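Local coordinates for fibrillarin-like rRNA/tRNA 2'-O-methyltransferase (Archaeoglobus fulgidus, PDB 1NT2), which uses S-adenosylmethionine to methylate ribose 2'-hydroxyls of rRNA and tRNA at sites chosen by a guide RNA within box C/D particles, at residues 153-164 against 201-210. Numbering follows the deposited sequence.
Sequences EKGEVVIMVKAR and DHIFIHAYRF
Lys162 lays its CB over one face of the His202 imidazole, 3.9 Å from the ring centroid and displaced toward the rim. From there its chain runs extended, CG anti to the backbone N (chi1 174°), and bends only at the last torsion to bring NZ 3.2 Å from Asp201 OD2 in a salt bridge. With an alanine in place of His202 the Lys162 methylenes would probably lose the ring they lie against, leaving the lysine chain less fixed in its reach toward Asp201. The other end of the ladder repeats the theme: Lys154 CE sits over a face of the Phe210 ring, 3.6 Å from its centroid, and the lysine chain lies alongside Tyr208, whose hydroxyl is hydrogen-bonded to Lys188. Between these ends the strands pair antiparallel, the straightest bond being Val157 N to Ala207 O, 2.7 Å long with 175° at the hydrogen. Met160, bent at chi2 and chi3, curls round to put SD and CE against Phe204 CB, while Val158 CG2 packs 3.7 Å from His206 CD2. The Glu156 carboxylate comes to the edge of the His206 ring, its plane turned 82° from the imidazole. On the other face of the sheet, Ile159 CG2 lies alongside Ile205 CB. Strand 202-209 is the antiparallel strand inserted between 155-162 and the outermost strand 188-194, the 3-2-1-4-5-7-6 order of a class I methyltransferase; on its other side strand 155-162 runs parallel to 127-132. Helix 172-184 packs on Ile203 and Ile205; helix 42-48 meets Val158, Met160, His202 and Phe204, and the His202 side chain lies about 5 Å from the bound S-adenosylmethionine.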
# COMPACT_ATOMS: atom_id res chain seq x y z
N GLU A 153 -9.28 -26.89 48.33
CA GLU A 153 -8.99 -28.33 48.32
C GLU A 153 -10.22 -29.16 48.61
O GLU A 153 -10.89 -28.97 49.62
CB GLU A 153 -7.89 -28.68 49.34
CG GLU A 153 -6.49 -28.88 48.74
CD GLU A 153 -5.77 -30.12 49.28
OE1 GLU A 153 -4.64 -30.39 48.83
OE2 GLU A 153 -6.33 -30.82 50.15
N LYS A 154 -10.49 -30.10 47.71
CA LYS A 154 -11.65 -30.97 47.83
C LYS A 154 -12.90 -30.20 47.44
O LYS A 154 -14.00 -30.43 47.96
CB LYS A 154 -11.78 -31.52 49.27
CG LYS A 154 -12.46 -32.89 49.34
CD LYS A 154 -11.69 -33.94 48.53
CE LYS A 154 -12.45 -35.26 48.40
NZ LYS A 154 -12.46 -36.07 49.66
N GLY A 155 -12.72 -29.26 46.52
CA GLY A 155 -13.82 -28.47 46.02
C GLY A 155 -14.23 -29.10 44.70
O GLY A 155 -13.48 -29.89 44.14
N GLU A 156 -15.41 -28.75 44.20
CA GLU A 156 -15.87 -29.33 42.95
C GLU A 156 -16.17 -28.32 41.85
O GLU A 156 -16.50 -27.16 42.12
CB GLU A 156 -17.11 -30.20 43.23
CG GLU A 156 -18.14 -29.53 44.13
CD GLU A 156 -19.34 -30.43 44.45
OE1 GLU A 156 -19.16 -31.45 45.15
OE2 GLU A 156 -20.45 -30.10 43.99
N VAL A 157 -16.05 -28.76 40.60
CA VAL A 157 -16.32 -27.90 39.45
C VAL A 157 -17.18 -28.57 38.39
O VAL A 157 -17.19 -29.79 38.24
CB VAL A 157 -15.01 -27.42 38.74
CG1 VAL A 157 -14.22 -26.51 39.65
CG2 VAL A 157 -14.17 -28.61 38.30
N VAL A 158 -17.92 -27.73 37.67
CA VAL A 158 -18.78 -28.16 36.58
C VAL A 158 -18.38 -27.24 35.44
O VAL A 158 -18.35 -26.02 35.59
CB VAL A 158 -20.28 -27.94 36.90
CG1 VAL A 158 -21.13 -28.65 35.87
CG2 VAL A 158 -20.60 -28.43 38.29
N ILE A 159 -18.05 -27.82 34.30
CA ILE A 159 -17.63 -27.01 33.19
C ILE A 159 -18.33 -27.46 31.92
O ILE A 159 -18.32 -28.65 31.58
CB ILE A 159 -16.10 -27.11 33.00
CG1 ILE A 159 -15.63 -26.15 31.91
CG2 ILE A 159 -15.71 -28.55 32.69
CD1 ILE A 159 -14.14 -26.23 31.61
N MET A 160 -18.96 -26.51 31.23
CA MET A 160 -19.65 -26.83 29.99
C MET A 160 -18.64 -26.66 28.84
O MET A 160 -17.79 -25.77 28.88
CB MET A 160 -20.86 -25.91 29.80
CG MET A 160 -21.88 -25.93 30.95
SD MET A 160 -22.40 -27.57 31.56
CE MET A 160 -22.92 -28.35 30.06
N VAL A 161 -18.72 -27.52 27.84
CA VAL A 161 -17.78 -27.46 26.73
C VAL A 161 -18.43 -27.59 25.35
O VAL A 161 -19.28 -28.45 25.11
CB VAL A 161 -16.70 -28.57 26.88
CG1 VAL A 161 -15.80 -28.64 25.66
CG2 VAL A 161 -15.88 -28.31 28.12
N LYS A 162 -18.03 -26.71 24.44
CA LYS A 162 -18.53 -26.74 23.08
C LYS A 162 -17.37 -27.25 22.25
O LYS A 162 -16.44 -26.50 21.98
CB LYS A 162 -18.92 -25.33 22.63
CG LYS A 162 -19.32 -25.23 21.18
CD LYS A 162 -19.97 -23.89 20.90
CE LYS A 162 -20.28 -23.73 19.43
NZ LYS A 162 -21.17 -24.81 18.90
N ALA A 163 -17.43 -28.52 21.85
CA ALA A 163 -16.37 -29.12 21.04
C ALA A 163 -15.73 -28.13 20.06
O ALA A 163 -14.53 -27.85 20.16
CB ALA A 163 -16.90 -30.32 20.29
N ARG A 164 -16.52 -27.59 19.13
CA ARG A 164 -16.03 -26.64 18.14
C ARG A 164 -15.25 -25.46 18.72
O ARG A 164 -14.33 -24.93 18.08
CB ARG A 164 -17.19 -26.08 17.31
CG ARG A 164 -18.20 -27.09 16.87
CD ARG A 164 -18.99 -26.56 15.68
NE ARG A 164 -18.28 -26.81 14.42
CZ ARG A 164 -18.04 -28.02 13.92
NH1 ARG A 164 -18.44 -29.11 14.57
NH2 ARG A 164 -17.38 -28.16 12.77
N ASP A 201 -24.23 -29.48 20.97
CA ASP A 201 -22.79 -29.31 20.74
C ASP A 201 -21.98 -29.29 22.04
O ASP A 201 -20.75 -29.36 22.01
CB ASP A 201 -22.55 -28.02 19.95
CG ASP A 201 -21.26 -28.06 19.12
OD1 ASP A 201 -20.17 -28.30 19.69
OD2 ASP A 201 -21.34 -27.84 17.88
N HIS A 202 -22.67 -29.19 23.18
CA HIS A 202 -22.01 -29.14 24.48
C HIS A 202 -22.03 -30.48 25.24
O HIS A 202 -22.78 -31.39 24.91
CB HIS A 202 -22.67 -28.06 25.35
CG HIS A 202 -22.50 -26.67 24.82
ND1 HIS A 202 -23.04 -26.26 23.62
CD2 HIS A 202 -21.86 -25.59 25.34
CE1 HIS A 202 -22.73 -24.99 23.42
NE2 HIS A 202 -22.02 -24.56 24.45
N ILE A 203 -21.18 -30.59 26.27
CA ILE A 203 -21.11 -31.77 27.14
C ILE A 203 -20.61 -31.31 28.50
O ILE A 203 -19.64 -30.57 28.57
CB ILE A 203 -20.14 -32.85 26.61
CG1 ILE A 203 -20.24 -34.09 27.50
CG2 ILE A 203 -18.70 -32.34 26.60
CD1 ILE A 203 -19.51 -35.30 26.98
N PHE A 204 -21.27 -31.74 29.57
CA PHE A 204 -20.87 -31.32 30.92
C PHE A 204 -19.92 -32.30 31.59
O PHE A 204 -20.10 -33.52 31.52
CB PHE A 204 -22.10 -31.11 31.80
CG PHE A 204 -22.69 -32.39 32.33
CD1 PHE A 204 -22.31 -32.89 33.57
CD2 PHE A 204 -23.60 -33.12 31.57
CE1 PHE A 204 -22.83 -34.09 34.05
CE2 PHE A 204 -24.12 -34.33 32.04
CZ PHE A 204 -23.74 -34.81 33.28
N ILE A 205 -18.91 -31.77 32.26
CA ILE A 205 -17.95 -32.61 32.95
C ILE A 205 -17.94 -32.18 34.41
O ILE A 205 -17.64 -31.03 34.72
CB ILE A 205 -16.52 -32.42 32.39
CG1 ILE A 205 -16.52 -32.44 30.87
CG2 ILE A 205 -15.63 -33.54 32.88
CD1 ILE A 205 -15.13 -32.22 30.27
N HIS A 206 -18.31 -33.10 35.30
CA HIS A 206 -18.31 -32.79 36.72
C HIS A 206 -17.03 -33.39 37.26
O HIS A 206 -16.62 -34.48 36.84
CB HIS A 206 -19.50 -33.43 37.43
CG HIS A 206 -19.61 -33.03 38.87
ND1 HIS A 206 -19.86 -33.94 39.87
CD2 HIS A 206 -19.52 -31.82 39.47
CE1 HIS A 206 -19.92 -33.30 41.03
NE2 HIS A 206 -19.72 -32.02 40.81
N ALA A 207 -16.39 -32.70 38.20
CA ALA A 207 -15.14 -33.19 38.77
C ALA A 207 -14.68 -32.36 39.96
O ALA A 207 -15.31 -31.36 40.31
CB ALA A 207 -14.05 -33.21 37.70
N TYR A 208 -13.59 -32.79 40.58
CA TYR A 208 -13.06 -32.08 41.72
C TYR A 208 -11.59 -32.38 41.90
O TYR A 208 -11.08 -33.37 41.36
CB TYR A 208 -13.85 -32.47 42.98
CG TYR A 208 -13.58 -33.87 43.49
CD1 TYR A 208 -12.71 -34.09 44.55
CD2 TYR A 208 -14.20 -34.97 42.90
CE1 TYR A 208 -12.46 -35.38 45.03
CE2 TYR A 208 -13.96 -36.27 43.37
CZ TYR A 208 -13.08 -36.46 44.43
OH TYR A 208 -12.81 -37.74 44.89
N ARG A 209 -10.90 -31.52 42.64
CA ARG A 209 -9.48 -31.70 42.88
C ARG A 209 -9.25 -32.08 44.33
O ARG A 209 -9.71 -31.39 45.25
CB ARG A 209 -8.71 -30.42 42.56
CG ARG A 209 -9.15 -29.20 43.35
CD ARG A 209 -8.16 -28.06 43.19
NE ARG A 209 -6.92 -28.32 43.93
CZ ARG A 209 -5.81 -27.61 43.79
NH1 ARG A 209 -5.76 -26.60 42.94
NH2 ARG A 209 -4.74 -27.92 44.51
N PHE A 210 -8.55 -33.19 44.53
CA PHE A 210 -8.24 -33.70 45.86
C PHE A 210 -7.00 -32.96 46.37
O PHE A 210 -6.49 -32.07 45.64
CB PHE A 210 -7.96 -35.21 45.80
CG PHE A 210 -8.63 -36.00 46.90
CD1 PHE A 210 -8.36 -35.74 48.23
CD2 PHE A 210 -9.54 -37.01 46.58
CE1 PHE A 210 -8.97 -36.48 49.25
CE2 PHE A 210 -10.16 -37.75 47.59
CZ PHE A 210 -9.88 -37.49 48.92
OXT PHE A 210 -6.54 -33.27 47.50